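Local coordinates for Thiol:disulfide interchange protein DsbA (Neisseria meningitidis MC58, PDB 3HZ8) that probably catalyses the oxidation of thiols to disulfide bonds in periplasmic proteins, as a member of the DsbA branch of the thioredoxin family, at residues Ser47-Ser52 against Thr177-Ala182; Lys54-Leu59 against Lys184-Gln189; Val80-Ala85 against Gln137-Lys142; Lys114-Gln119 against Lys126-Tyr131. The protein carries 1 engineered substitution. One frame throughout, in Å; residues are numbered along the deposited sequence.

Overall arrangement
From the N terminus, helix 37-50 supplies the first half of interaction 1, and the entry to strand 57-63 that of interaction 2. Helix 71-83 then opens interaction 3. Within its span, the short loop of interaction 4 pairs helix 109-118 with helix 124-132, before helix 134-149 closes interaction 3. The two long loops close last, at helix 171-191, and their segments alternate, so interactions 1 and 2 cross; they touch where A182 meets M57. Interaction 1 joins two helices, interaction 2 the sheet edge to a helix. Only interaction 4 lies wholly among the inserted helices; interaction 3, touching it through A83 and A130, probably links them back to the thioredoxin part.

Interaction 1 of 4, residues Ser47-Ser52 against Thr177-Ala182; sequences SKHAKS and TIDLLA
A single H49-D179 pair carries the direct contact here: one imidazole-carboxylate bond bridges two helices whose nearest CA atoms, those of H49 and I178, are 9.6 Å apart. H49 NE2 donates to D179 OD1 over 2.7 Å, nearly straight at 160°. The carboxylate lies at the edge of the ring, close to its plane, and the bond reaches OD1 on its syn side, tilted out of the carboxylate plane. With CG anti to the backbone N (chi1 -167°), the imidazole is thrown outward from helix 37-50 to meet an aspartate coming from the opposite direction. S52 helps define the surroundings of the ring, since its OG lies over one face, toward the rim, and donates to H49 O at 2.7 Å. That carbonyl also accepts from S52 N. A water donates to D179 OD1 at 2.8 Å and, weakly, to S52 OG, giving a second, solvent-mediated path between the segments. The nearby carboxylate would be expected to raise the proton affinity of the imidazole. A50 packs on L59 and I178 on V28, which places both helices on one face of the central sheet, an arrangement typical of the thioredoxin fold.

Interaction 2 of 4, residues Lys54-Leu59 against Lys184-Gln189; sequences KDDMYL and KVREEQ
D56, the third residue of a type I beta turn, and R186, on a helix, face each other across a backbone gap of 8.8 Å between their CA atoms. The turn runs from K54 to M57, closed by M57 N donating to K54 O at 3.0 Å, and leads straight into strand 57-63, an outermost strand of the thioredoxin-fold sheet. Helix 171-191 passes beside it, so the contact joins the entry of this strand to the last helix of the fold. The side chains meet in a bidentate, side-on salt bridge. R186 NE donates to D56 OD2 at 2.8 Å on its syn lone pair, while R186 NH2 reaches D56 OD1 at 3.0 Å, also from the syn side. Both bonds are close to straight, and carboxylate and guanidinium lie nearly in one plane, an arrangement that fixes the rotation of each group. R186 runs extended from its helix until chi3 (-80°) turns the guanidinium edge toward the aspartate. K54 adds a looser touch at the start of the turn, through its CB. M57 sends its side chain across R186 at about a right angle; its thioether sulfur, SD, sits near the guanidinium plane, 3.4 Å from R186 NH2.

Interaction 3 of 4, residues Val80-Ala85 against Gln137-Lys142; sequences VDMAAA and QARADK
R139 reaches across to D81 and M82, and so joins helix 71-83 of the helical domain inserted in DsbA proteins to helix 134-149, probably the long helix that leads back to the thioredoxin part. The nearest CA atoms, those of D81 and R139, are 9.5 Å apart, so the long side chain does the bridging. From CB, the CG is set anti to the carbonyl carbon (chi1 -81°), and the chain then runs extended through CG and CD to NE. M82 has two conformers, and its distances here hold for the modelled one. In it, R139 CD lies 3.7 Å from M82 CG and 3.8 Å from M82 SD. M82 CG also sits over one face of the guanidinium at NE, an approach too short to carry weight. NE has its own ionic partner, E135, one turn back. CZ lies under the same M82 CG, and the D81 carbonyl carbon is over that face too. R139 NH2 is 3.7 Å from M82 CG and is hydrogen-bonded to a residue flanking the segments. R139 NH1 comes within 3.4 Å of D81 CB, and its ion pair with D81 OD2 is long, at 3.6 Å, the two flat groups steeply inclined. D81 OD1 makes a salt bridge with K88, so the aspartate is shared between two cations. A water also links the two groups: it lies at the guanidinium edge, in its plane, accepts from R139 NH1 at 2.8 Å and donates to D81 OD2 at 3.2 Å.

Interaction 4 of 4, residues Lys114-Gln119 against Lys126-Tyr131; sequences KWLGEQ and KVLAAY
A roughly antiparallel helical hairpin holds this contact, with L116 of helix 109-118 set against V127, L128 and Y131 of helix 124-132. The two short axes approach to 8.6 Å at an angle of 144°, and the CA atoms of L116 and L128 lie only 5.8 Å apart. The joint is wholly apolar, and one leucine supplies its first half. In L116, chi1 (-78°) points the branch at the facing helix, where its methyls part. CD2 meets V127 CG1 at 3.8 Å, the two side chains crossing at about a right angle. CD1 rests against the backbone, 3.9 Å from L128 CA, and touches Y131 CB more loosely at 4.4 Å. Closer to the main chain, L116 CB and L128 CB are 4.1 Å apart, so the leucines meet near their roots while L128 CD2 points toward the G117 backbone. V127 also reaches A83 of helix 71-83, and the ring of Y131 makes a cation-pi contact with R75, extending the packing to a third helix. On the exposed side of the first helix, K114 NZ donates to E118 OE2 at 2.7 Å on its syn lone pair, an i to i+4 salt bridge. A helical hairpin with a short connection, packed through a leucine, is part of the inserted helical domain of the DsbA fold.

Interaction 1 of 4, residues Ser47-Ser52 against Thr177-Ala182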
loop_
_atom_site.group_PDB
_atom_site.type_symbol
_atom_site.label_atom_id
_atom_site.label_comp_id
_atom_site.label_asym_id
_atom_site.label_seq_id
_atom_site.Cartn_x
_atom_site.Cartn_y
_atom_site.Cartn_z
ATOM N N SER A 47 0.787 9.328 -2.554
ATOM C CA SER A 47 0.524 9.183 -3.986
ATOM C C SER A 47 1.129 10.341 -4.793
ATOM O O SER A 47 1.670 10.126 -5.889
ATOM C CB SER A 47 -0.972 9.021 -4.252
ATOM O OG SER A 47 -1.680 10.186 -3.943
ATOM N N LYS A 48 1.057 11.559 -4.254
ATOM C CA LYS A 48 1.717 12.689 -4.913
ATOM C C LYS A 48 3.218 12.481 -4.958
ATOM O O LYS A 48 3.848 12.684 -5.994
ATOM C CB LYS A 48 1.409 14.007 -4.225
ATOM C CG LYS A 48 2.194 15.155 -4.839
ATOM C CD LYS A 48 1.729 16.466 -4.310
ATOM C CE LYS A 48 2.411 17.591 -5.067
ATOM N NZ LYS A 48 1.787 18.866 -4.673
ATOM N N HIS A 49 3.797 12.072 -3.830
ATOM C CA HIS A 49 5.237 11.907 -3.778
ATOM C C HIS A 49 5.703 10.863 -4.783
ATOM O O HIS A 49 6.738 11.030 -5.419
ATOM C CB HIS A 49 5.692 11.540 -2.364
ATOM C CG HIS A 49 7.167 11.671 -2.177
ATOM N ND1 HIS A 49 7.825 12.876 -2.321
ATOM C CD2 HIS A 49 8.116 10.748 -1.902
ATOM C CE1 HIS A 49 9.117 12.690 -2.114
ATOM N NE2 HIS A 49 9.322 11.408 -1.870
ATOM N N ALA A 50 4.930 9.785 -4.921
ATOM C CA ALA A 50 5.264 8.713 -5.860
ATOM C C ALA A 50 5.387 9.196 -7.305
ATOM O O ALA A 50 6.086 8.575 -8.107
ATOM C CB ALA A 50 4.259 7.574 -5.757
ATOM N N LYS A 51 4.722 10.306 -7.632
ATOM C CA LYS A 51 4.869 10.894 -8.971
ATOM C C LYS A 51 6.290 11.397 -9.205
ATOM O O LYS A 51 6.719 11.498 -10.357
ATOM C CB LYS A 51 3.872 12.029 -9.201
ATOM C CG LYS A 51 2.441 11.672 -8.900
ATOM C CD LYS A 51 1.960 10.497 -9.717
ATOM C CE LYS A 51 0.543 10.119 -9.358
ATOM N NZ LYS A 51 -0.409 11.253 -9.521
ATOM N N SER A 52 7.005 11.705 -8.119
ATOM C CA SER A 52 8.404 12.173 -8.172
ATOM C C SER A 52 9.422 11.045 -8.257
ATOM O O SER A 52 10.607 11.304 -8.442
ATOM C CB SER A 52 8.747 13.022 -6.931
ATOM O OG SER A 52 9.163 12.200 -5.824
ATOM N N THR A 177 12.259 11.120 4.459
ATOM C CA THR A 177 12.838 9.860 4.951
ATOM C C THR A 177 12.820 8.778 3.857
ATOM O O THR A 177 13.821 8.091 3.643
ATOM C CB THR A 177 12.123 9.376 6.242
ATOM O OG1 THR A 177 12.175 10.421 7.215
ATOM C CG2 THR A 177 12.803 8.138 6.843
ATOM N N ILE A 178 11.705 8.645 3.152
ATOM C CA ILE A 178 11.627 7.674 2.053
ATOM C C ILE A 178 12.736 7.924 1.030
ATOM O O ILE A 178 13.422 6.988 0.616
ATOM C CB ILE A 178 10.228 7.678 1.379
ATOM C CG1 ILE A 178 9.184 7.091 2.346
ATOM C CG2 ILE A 178 10.234 6.881 0.035
ATOM C CD1 ILE A 178 7.749 7.278 1.924
ATOM N N ASP A 179 12.917 9.183 0.631
ATOM C CA ASP A 179 13.949 9.521 -0.354
ATOM C C ASP A 179 15.351 9.142 0.118
ATOM O O ASP A 179 16.151 8.615 -0.664
ATOM C CB ASP A 179 13.892 11.011 -0.680
ATOM C CG ASP A 179 12.626 11.402 -1.438
ATOM O OD1 ASP A 179 11.901 10.494 -1.915
ATOM O OD2 ASP A 179 12.380 12.626 -1.561
ATOM N N LEU A 180 15.656 9.440 1.380
ATOM C CA LEU A 180 16.960 9.105 1.957
ATOM C C LEU A 180 17.148 7.599 2.027
ATOM O O LEU A 180 18.233 7.092 1.705
ATOM C CB LEU A 180 17.134 9.731 3.354
ATOM C CG LEU A 180 17.187 11.260 3.468
ATOM C CD1 LEU A 180 17.185 11.652 4.931
ATOM C CD2 LEU A 180 18.439 11.755 2.776
ATOM N N LEU A 181 16.102 6.884 2.450
ATOM C CA LEU A 181 16.169 5.424 2.500
ATOM C C LEU A 181 16.339 4.823 1.120
ATOM O O LEU A 181 17.091 3.866 0.948
ATOM C CB LEU A 181 14.934 4.839 3.178
ATOM C CG LEU A 181 14.848 5.062 4.686
ATOM C CD1 LEU A 181 13.484 4.616 5.224
ATOM C CD2 LEU A 181 15.977 4.350 5.412
ATOM N N ALA A 182 15.668 5.400 0.129
ATOM C CA ALA A 182 15.787 4.918 -1.251
ATOM C C ALA A 182 17.214 5.020 -1.791
ATOM O O ALA A 182 17.692 4.110 -2.484
ATOM C CB ALA A 182 14.821 5.649 -2.146
HETATM O O HOH W 1 11.575 10.258 -4.640
#

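Interaction 2 of 4, residues Lys54-Leu59 against Lys184-Gln189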
loop_
_atom_site.group_PDB
_atom_site.type_symbol
_atom_site.label_atom_id
_atom_site.label_comp_id
_atom_site.label_asym_id
_atom_site.label_seq_id
_atom_site.Cartn_x
_atom_site.Cartn_y
_atom_site.Cartn_z
ATOM N N LYS A 54 11.990 8.243 -9.151
ATOM C CA LYS A 54 12.854 7.866 -10.265
ATOM C C LYS A 54 12.331 6.587 -10.913
ATOM O O LYS A 54 11.522 5.876 -10.313
ATOM C CB LYS A 54 14.281 7.657 -9.759
ATOM C CG LYS A 54 14.968 8.929 -9.294
ATOM C CD LYS A 54 15.046 9.933 -10.432
ATOM C CE LYS A 54 15.604 11.258 -9.961
ATOM N NZ LYS A 54 15.059 12.363 -10.784
ATOM N N ASP A 55 12.792 6.296 -12.131
ATOM C CA ASP A 55 12.342 5.118 -12.883
ATOM C C ASP A 55 12.691 3.782 -12.216
ATOM O O ASP A 55 12.103 2.748 -12.557
ATOM C CB ASP A 55 12.898 5.143 -14.319
ATOM C CG ASP A 55 12.126 6.083 -15.245
ATOM O OD1 ASP A 55 12.463 6.123 -16.452
ATOM O OD2 ASP A 55 11.188 6.774 -14.782
ATOM N N ASP A 56 13.650 3.801 -11.291
ATOM C CA ASP A 56 14.056 2.587 -10.580
ATOM C C ASP A 56 13.326 2.395 -9.253
ATOM O O ASP A 56 13.620 1.456 -8.515
ATOM C CB ASP A 56 15.577 2.536 -10.368
ATOM C CG ASP A 56 16.072 3.530 -9.323
ATOM O OD1 ASP A 56 15.417 4.573 -9.096
ATOM O OD2 ASP A 56 17.139 3.259 -8.738
ATOM N N MET A 57 12.368 3.276 -8.970
ATOM C CA MET A 57 11.547 3.153 -7.760
ATOM C C MET A 57 10.108 2.851 -8.110
ATOM O O MET A 57 9.623 3.249 -9.157
ATOM C CB MET A 57 11.582 4.437 -6.940
ATOM C CG MET A 57 12.923 4.766 -6.351
ATOM S SD MET A 57 12.883 6.423 -5.614
ATOM C CE MET A 57 11.897 6.172 -4.145
ATOM N N TYR A 58 9.404 2.167 -7.212
ATOM C CA TYR A 58 7.979 1.946 -7.411
ATOM C C TYR A 58 7.262 1.830 -6.074
ATOM O O TYR A 58 7.877 1.448 -5.067
ATOM C CB TYR A 58 7.713 0.714 -8.295
ATOM C CG TYR A 58 8.158 -0.600 -7.672
ATOM C CD1 TYR A 58 7.225 -1.484 -7.101
ATOM C CD2 TYR A 58 9.507 -0.958 -7.643
ATOM C CE1 TYR A 58 7.630 -2.675 -6.536
ATOM C CE2 TYR A 58 9.922 -2.150 -7.066
ATOM C CZ TYR A 58 8.980 -3.005 -6.506
ATOM O OH TYR A 58 9.396 -4.188 -5.937
ATOM N N LEU A 59 5.976 2.169 -6.084
ATOM C CA LEU A 59 5.121 2.080 -4.901
ATOM C C LEU A 59 4.266 0.814 -4.969
ATOM O O LEU A 59 3.489 0.624 -5.920
ATOM C CB LEU A 59 4.226 3.322 -4.799
ATOM C CG LEU A 59 3.227 3.354 -3.634
ATOM C CD1 LEU A 59 3.922 3.348 -2.264
ATOM C CD2 LEU A 59 2.311 4.570 -3.762
ATOM N N LYS A 184 19.905 5.091 0.201
ATOM C CA LYS A 184 20.662 4.123 1.005
ATOM C C LYS A 184 20.575 2.726 0.378
ATOM O O LYS A 184 21.603 2.058 0.194
ATOM C CB LYS A 184 20.157 4.115 2.456
ATOM C CG LYS A 184 20.923 3.206 3.411
ATOM C CD LYS A 184 20.351 3.325 4.821
ATOM C CE LYS A 184 21.040 2.400 5.816
ATOM N NZ LYS A 184 22.455 2.789 6.083
ATOM N N VAL A 185 19.352 2.309 0.045
ATOM C CA VAL A 185 19.091 1.034 -0.640
ATOM C C VAL A 185 19.780 0.945 -2.002
ATOM O O VAL A 185 20.468 -0.036 -2.286
ATOM C CB VAL A 185 17.559 0.808 -0.819
ATOM C CG1 VAL A 185 17.266 -0.341 -1.793
ATOM C CG2 VAL A 185 16.909 0.550 0.526
ATOM N N ARG A 186 19.568 1.962 -2.837
ATOM C CA ARG A 186 20.097 2.014 -4.197
ATOM C C ARG A 186 21.591 1.734 -4.176
ATOM O O ARG A 186 22.095 0.922 -4.959
ATOM C CB ARG A 186 19.808 3.394 -4.811
ATOM C CG ARG A 186 20.027 3.512 -6.308
ATOM C CD ARG A 186 19.648 4.908 -6.790
ATOM N NE ARG A 186 18.203 5.084 -6.962
ATOM C CZ ARG A 186 17.428 5.868 -6.213
ATOM N NH1 ARG A 186 17.940 6.582 -5.218
ATOM N NH2 ARG A 186 16.130 5.948 -6.471
ATOM N N GLU A 187 22.292 2.376 -3.251
ATOM C CA GLU A 187 23.742 2.254 -3.180
ATOM C C GLU A 187 24.245 1.019 -2.419
ATOM O O GLU A 187 25.354 0.541 -2.675
ATOM C CB GLU A 187 24.359 3.552 -2.667
ATOM C CG GLU A 187 24.022 4.781 -3.542
ATOM C CD GLU A 187 24.285 4.587 -5.047
ATOM O OE1 GLU A 187 25.061 3.682 -5.432
ATOM O OE2 GLU A 187 23.713 5.358 -5.855
ATOM N N GLU A 188 23.428 0.503 -1.504
ATOM C CA GLU A 188 23.680 -0.793 -0.868
ATOM C C GLU A 188 23.625 -1.915 -1.891
ATOM O O GLU A 188 24.527 -2.753 -1.944
ATOM C CB GLU A 188 22.639 -1.083 0.220
ATOM C CG GLU A 188 22.905 -0.395 1.527
ATOM C CD GLU A 188 21.936 -0.801 2.618
ATOM O OE1 GLU A 188 20.757 -1.099 2.322
ATOM O OE2 GLU A 188 22.363 -0.815 3.789
ATOM N N GLN A 189 22.554 -1.917 -2.689
ATOM C CA GLN A 189 22.284 -2.963 -3.677
ATOM C C GLN A 189 23.294 -2.946 -4.829
ATOM O O GLN A 189 23.585 -3.994 -5.418
ATOM C CB GLN A 189 20.833 -2.870 -4.201
ATOM C CG GLN A 189 19.746 -3.217 -3.153
ATOM C CD GLN A 189 18.308 -3.150 -3.681
ATOM O OE1 GLN A 189 18.043 -2.651 -4.778
ATOM N NE2 GLN A 189 17.367 -3.649 -2.880
#

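Interaction 3 of 4, residues Val80-Ala85 against Gln137-Lys142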
loop_
_atom_site.group_PDB
_atom_site.type_symbol
_atom_site.label_atom_id
_atom_site.label_comp_id
_atom_site.label_asym_id
_atom_site.label_seq_id
_atom_site.Cartn_x
_atom_site.Cartn_y
_atom_site.Cartn_z
ATOM N N VAL A 80 -8.273 -3.219 -7.366
ATOM C CA VAL A 80 -7.894 -1.847 -7.729
ATOM C C VAL A 80 -6.510 -1.869 -8.361
ATOM O O VAL A 80 -6.274 -1.222 -9.383
ATOM C CB VAL A 80 -7.902 -0.911 -6.491
ATOM C CG1 VAL A 80 -7.172 0.426 -6.775
ATOM C CG2 VAL A 80 -9.321 -0.677 -6.020
ATOM N N ASP A 81 -5.595 -2.616 -7.753
ATOM C CA ASP A 81 -4.247 -2.732 -8.289
ATOM C C ASP A 81 -4.274 -3.273 -9.717
ATOM O O ASP A 81 -3.571 -2.754 -10.591
ATOM C CB ASP A 81 -3.393 -3.622 -7.387
ATOM C CG ASP A 81 -2.076 -2.989 -7.038
ATOM O OD1 ASP A 81 -1.753 -1.911 -7.590
ATOM O OD2 ASP A 81 -1.370 -3.581 -6.196
ATOM N N MET A 82 -5.119 -4.286 -9.939
ATOM C CA MET A 82 -5.270 -4.961 -11.229
ATOM C C MET A 82 -5.909 -4.053 -12.287
ATOM O O MET A 82 -5.253 -3.583 -13.221
ATOM C CB MET A 82 -6.132 -6.226 -11.060
ATOM C CG MET A 82 -5.520 -7.323 -10.199
ATOM S SD MET A 82 -6.630 -8.667 -9.705
ATOM C CE MET A 82 -7.229 -9.187 -11.316
ATOM N N ALA A 83 -7.204 -3.831 -12.127
ATOM C CA ALA A 83 -8.022 -3.165 -13.133
ATOM C C ALA A 83 -7.875 -1.651 -13.185
ATOM O O ALA A 83 -8.218 -1.020 -14.192
ATOM C CB ALA A 83 -9.452 -3.523 -12.913
ATOM N N ALA A 84 -7.393 -1.061 -12.101
ATOM C CA ALA A 84 -7.287 0.383 -12.035
ATOM C C ALA A 84 -5.844 0.857 -11.906
ATOM O O ALA A 84 -5.602 1.951 -11.392
ATOM C CB ALA A 84 -8.146 0.934 -10.892
ATOM N N ALA A 85 -4.890 0.052 -12.380
ATOM C CA ALA A 85 -3.470 0.415 -12.280
ATOM C C ALA A 85 -3.189 1.834 -12.790
ATOM O O ALA A 85 -2.435 2.579 -12.156
ATOM C CB ALA A 85 -2.585 -0.611 -12.998
ATOM N N GLN A 137 -8.339 -13.147 -5.730
ATOM C CA GLN A 137 -8.408 -14.050 -4.584
ATOM C C GLN A 137 -7.000 -14.449 -4.127
ATOM O O GLN A 137 -6.740 -14.592 -2.928
ATOM C CB GLN A 137 -9.243 -15.300 -4.917
ATOM C CG GLN A 137 -9.469 -16.250 -3.737
ATOM C CD GLN A 137 -10.553 -17.308 -3.979
ATOM O OE1 GLN A 137 -11.481 -17.105 -4.764
ATOM N NE2 GLN A 137 -10.443 -18.435 -3.281
ATOM N N ALA A 138 -6.100 -14.606 -5.093
ATOM C CA ALA A 138 -4.722 -14.977 -4.791
ATOM C C ALA A 138 -3.873 -13.770 -4.363
ATOM O O ALA A 138 -2.963 -13.933 -3.552
ATOM C CB ALA A 138 -4.099 -15.711 -5.952
ATOM N N ARG A 139 -4.136 -12.585 -4.921
ATOM C CA ARG A 139 -3.524 -11.349 -4.398
ATOM C C ARG A 139 -3.927 -11.123 -2.912
ATOM O O ARG A 139 -3.085 -10.751 -2.088
ATOM C CB ARG A 139 -3.842 -10.124 -5.275
ATOM C CG ARG A 139 -2.974 -9.905 -6.569
ATOM C CD ARG A 139 -3.606 -8.771 -7.385
ATOM N NE ARG A 139 -3.053 -8.488 -8.720
ATOM C CZ ARG A 139 -2.267 -7.451 -9.001
ATOM N NH1 ARG A 139 -1.874 -6.641 -8.025
ATOM N NH2 ARG A 139 -1.866 -7.232 -10.255
ATOM N N ALA A 140 -5.194 -11.378 -2.561
ATOM C CA ALA A 140 -5.694 -11.179 -1.184
ATOM C C ALA A 140 -5.131 -12.178 -0.163
ATOM O O ALA A 140 -4.815 -11.812 0.981
ATOM C CB ALA A 140 -7.233 -11.207 -1.163
ATOM N N ASP A 141 -5.041 -13.449 -0.570
ATOM C CA ASP A 141 -4.431 -14.501 0.234
ATOM C C ASP A 141 -2.989 -14.168 0.594
ATOM O O ASP A 141 -2.521 -14.418 1.711
ATOM C CB ASP A 141 -4.455 -15.805 -0.561
ATOM C CG ASP A 141 -5.851 -16.325 -0.786
ATOM O OD1 ASP A 141 -6.796 -15.776 -0.187
ATOM O OD2 ASP A 141 -6.004 -17.293 -1.557
ATOM N N LYS A 142 -2.282 -13.617 -0.392
ATOM C CA LYS A 142 -0.889 -13.195 -0.203
ATOM C C LYS A 142 -0.818 -12.030 0.802
ATOM O O LYS A 142 0.088 -11.976 1.626
ATOM C CB LYS A 142 -0.250 -12.820 -1.549
ATOM C CG LYS A 142 1.190 -12.294 -1.494
ATOM C CD LYS A 142 2.192 -13.335 -1.050
ATOM C CE LYS A 142 3.624 -12.788 -1.085
ATOM N NZ LYS A 142 4.563 -13.779 -0.500
HETATM O O HOH W 2 -1.927 -6.618 -5.275
#

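Interaction 4 of 4, residues Lys114-Gln119 against Lys126-Tyr131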
loop_
_atom_site.group_PDB
_atom_site.type_symbol
_atom_site.label_atom_id
_atom_site.label_comp_id
_atom_site.label_asym_id
_atom_site.label_seq_id
_atom_site.Cartn_x
_atom_site.Cartn_y
_atom_site.Cartn_z
ATOM N N LYS A 114 -22.262 -3.994 -5.901
ATOM C CA LYS A 114 -23.185 -2.955 -6.365
ATOM C C LYS A 114 -22.467 -1.608 -6.464
ATOM O O LYS A 114 -22.584 -0.911 -7.470
ATOM C CB LYS A 114 -24.413 -2.856 -5.445
ATOM C CG LYS A 114 -25.372 -1.705 -5.757
ATOM C CD LYS A 114 -26.353 -1.463 -4.608
ATOM C CE LYS A 114 -27.315 -0.315 -4.896
ATOM N NZ LYS A 114 -26.646 1.016 -4.866
ATOM N N TRP A 115 -21.723 -1.260 -5.413
ATOM C CA TRP A 115 -20.962 -0.009 -5.376
ATOM C C TRP A 115 -19.959 0.076 -6.539
ATOM O O TRP A 115 -19.882 1.095 -7.247
ATOM C CB TRP A 115 -20.258 0.132 -4.017
ATOM C CG TRP A 115 -19.564 1.452 -3.821
ATOM C CD1 TRP A 115 -20.120 2.615 -3.378
ATOM C CD2 TRP A 115 -18.177 1.733 -4.058
ATOM N NE1 TRP A 115 -19.167 3.608 -3.339
ATOM C CE2 TRP A 115 -17.967 3.093 -3.750
ATOM C CE3 TRP A 115 -17.093 0.966 -4.499
ATOM C CZ2 TRP A 115 -16.710 3.701 -3.864
ATOM C CZ3 TRP A 115 -15.843 1.579 -4.629
ATOM C CH2 TRP A 115 -15.670 2.930 -4.313
ATOM N N LEU A 116 -19.202 -0.997 -6.752
ATOM C CA LEU A 116 -18.217 -1.004 -7.830
ATOM C C LEU A 116 -18.882 -0.792 -9.191
ATOM O O LEU A 116 -18.385 -0.023 -10.016
ATOM C CB LEU A 116 -17.409 -2.297 -7.840
ATOM C CG LEU A 116 -16.294 -2.423 -6.807
ATOM C CD1 LEU A 116 -15.672 -3.819 -6.920
ATOM C CD2 LEU A 116 -15.237 -1.331 -7.026
ATOM N N GLY A 117 -19.999 -1.481 -9.424
ATOM C CA GLY A 117 -20.705 -1.347 -10.690
ATOM C C GLY A 117 -21.129 0.071 -11.022
ATOM O O GLY A 117 -21.257 0.414 -12.193
ATOM N N GLU A 118 -21.329 0.887 -9.985
ATOM C CA GLU A 118 -21.766 2.274 -10.114
ATOM C C GLU A 118 -20.648 3.313 -10.249
ATOM O O GLU A 118 -20.934 4.454 -10.556
ATOM C CB GLU A 118 -22.649 2.661 -8.922
ATOM C CG GLU A 118 -23.955 1.891 -8.867
ATOM C CD GLU A 118 -24.579 1.856 -7.483
ATOM O OE1 GLU A 118 -24.016 2.439 -6.524
ATOM O OE2 GLU A 118 -25.639 1.222 -7.358
ATOM N N GLN A 119 -19.392 2.924 -10.032
ATOM C CA GLN A 119 -18.277 3.885 -10.127
ATOM C C GLN A 119 -17.818 4.117 -11.573
ATOM O O GLN A 119 -17.640 3.168 -12.321
ATOM C CB GLN A 119 -17.076 3.392 -9.298
ATOM C CG GLN A 119 -17.386 3.099 -7.837
ATOM C CD GLN A 119 -18.183 4.194 -7.162
ATOM O OE1 GLN A 119 -19.253 3.942 -6.586
ATOM N NE2 GLN A 119 -17.671 5.426 -7.238
ATOM N N LYS A 126 -14.517 -2.500 -14.551
ATOM C CA LYS A 126 -13.269 -3.262 -14.714
ATOM C C LYS A 126 -12.727 -3.752 -13.375
ATOM O O LYS A 126 -12.233 -4.875 -13.285
ATOM C CB LYS A 126 -12.198 -2.477 -15.487
ATOM C CG LYS A 126 -12.430 -2.411 -17.012
ATOM C CD LYS A 126 -12.517 -3.789 -17.663
ATOM C CE LYS A 126 -12.334 -3.719 -19.194
ATOM N NZ LYS A 126 -13.292 -2.787 -19.882
ATOM N N VAL A 127 -12.839 -2.912 -12.346
ATOM C CA VAL A 127 -12.435 -3.305 -10.992
ATOM C C VAL A 127 -13.353 -4.423 -10.465
ATOM O O VAL A 127 -12.890 -5.389 -9.861
ATOM C CB VAL A 127 -12.360 -2.100 -10.037
ATOM C CG1 VAL A 127 -12.064 -2.561 -8.607
ATOM C CG2 VAL A 127 -11.263 -1.124 -10.510
ATOM N N LEU A 128 -14.652 -4.313 -10.744
ATOM C CA LEU A 128 -15.569 -5.415 -10.441
ATOM C C LEU A 128 -15.146 -6.735 -11.116
ATOM O O LEU A 128 -15.101 -7.775 -10.469
ATOM C CB LEU A 128 -17.005 -5.043 -10.829
ATOM C CG LEU A 128 -18.046 -6.138 -10.571
ATOM C CD1 LEU A 128 -18.028 -6.652 -9.125
ATOM C CD2 LEU A 128 -19.453 -5.669 -10.990
ATOM N N ALA A 129 -14.817 -6.679 -12.408
ATOM C CA ALA A 129 -14.328 -7.863 -13.118
ATOM C C ALA A 129 -13.066 -8.438 -12.482
ATOM O O ALA A 129 -12.927 -9.646 -12.354
ATOM C CB ALA A 129 -14.093 -7.554 -14.599
ATOM N N ALA A 130 -12.158 -7.548 -12.087
ATOM C CA ALA A 130 -10.946 -7.958 -11.391
ATOM C C ALA A 130 -11.272 -8.617 -10.050
ATOM O O ALA A 130 -10.649 -9.617 -9.694
ATOM C CB ALA A 130 -10.006 -6.771 -11.190
ATOM N N TYR A 131 -12.239 -8.053 -9.315
ATOM C CA TYR A 131 -12.674 -8.627 -8.048
ATOM C C TYR A 131 -13.179 -10.055 -8.250
ATOM O O TYR A 131 -12.909 -10.940 -7.442
ATOM C CB TYR A 131 -13.760 -7.766 -7.378
ATOM C CG TYR A 131 -14.269 -8.352 -6.070
ATOM C CD1 TYR A 131 -13.701 -7.985 -4.843
ATOM C CD2 TYR A 131 -15.296 -9.304 -6.059
ATOM C CE1 TYR A 131 -14.161 -8.536 -3.652
ATOM C CE2 TYR A 131 -15.754 -9.857 -4.870
ATOM C CZ TYR A 131 -15.182 -9.468 -3.672
ATOM O OH TYR A 131 -15.635 -10.021 -2.500
#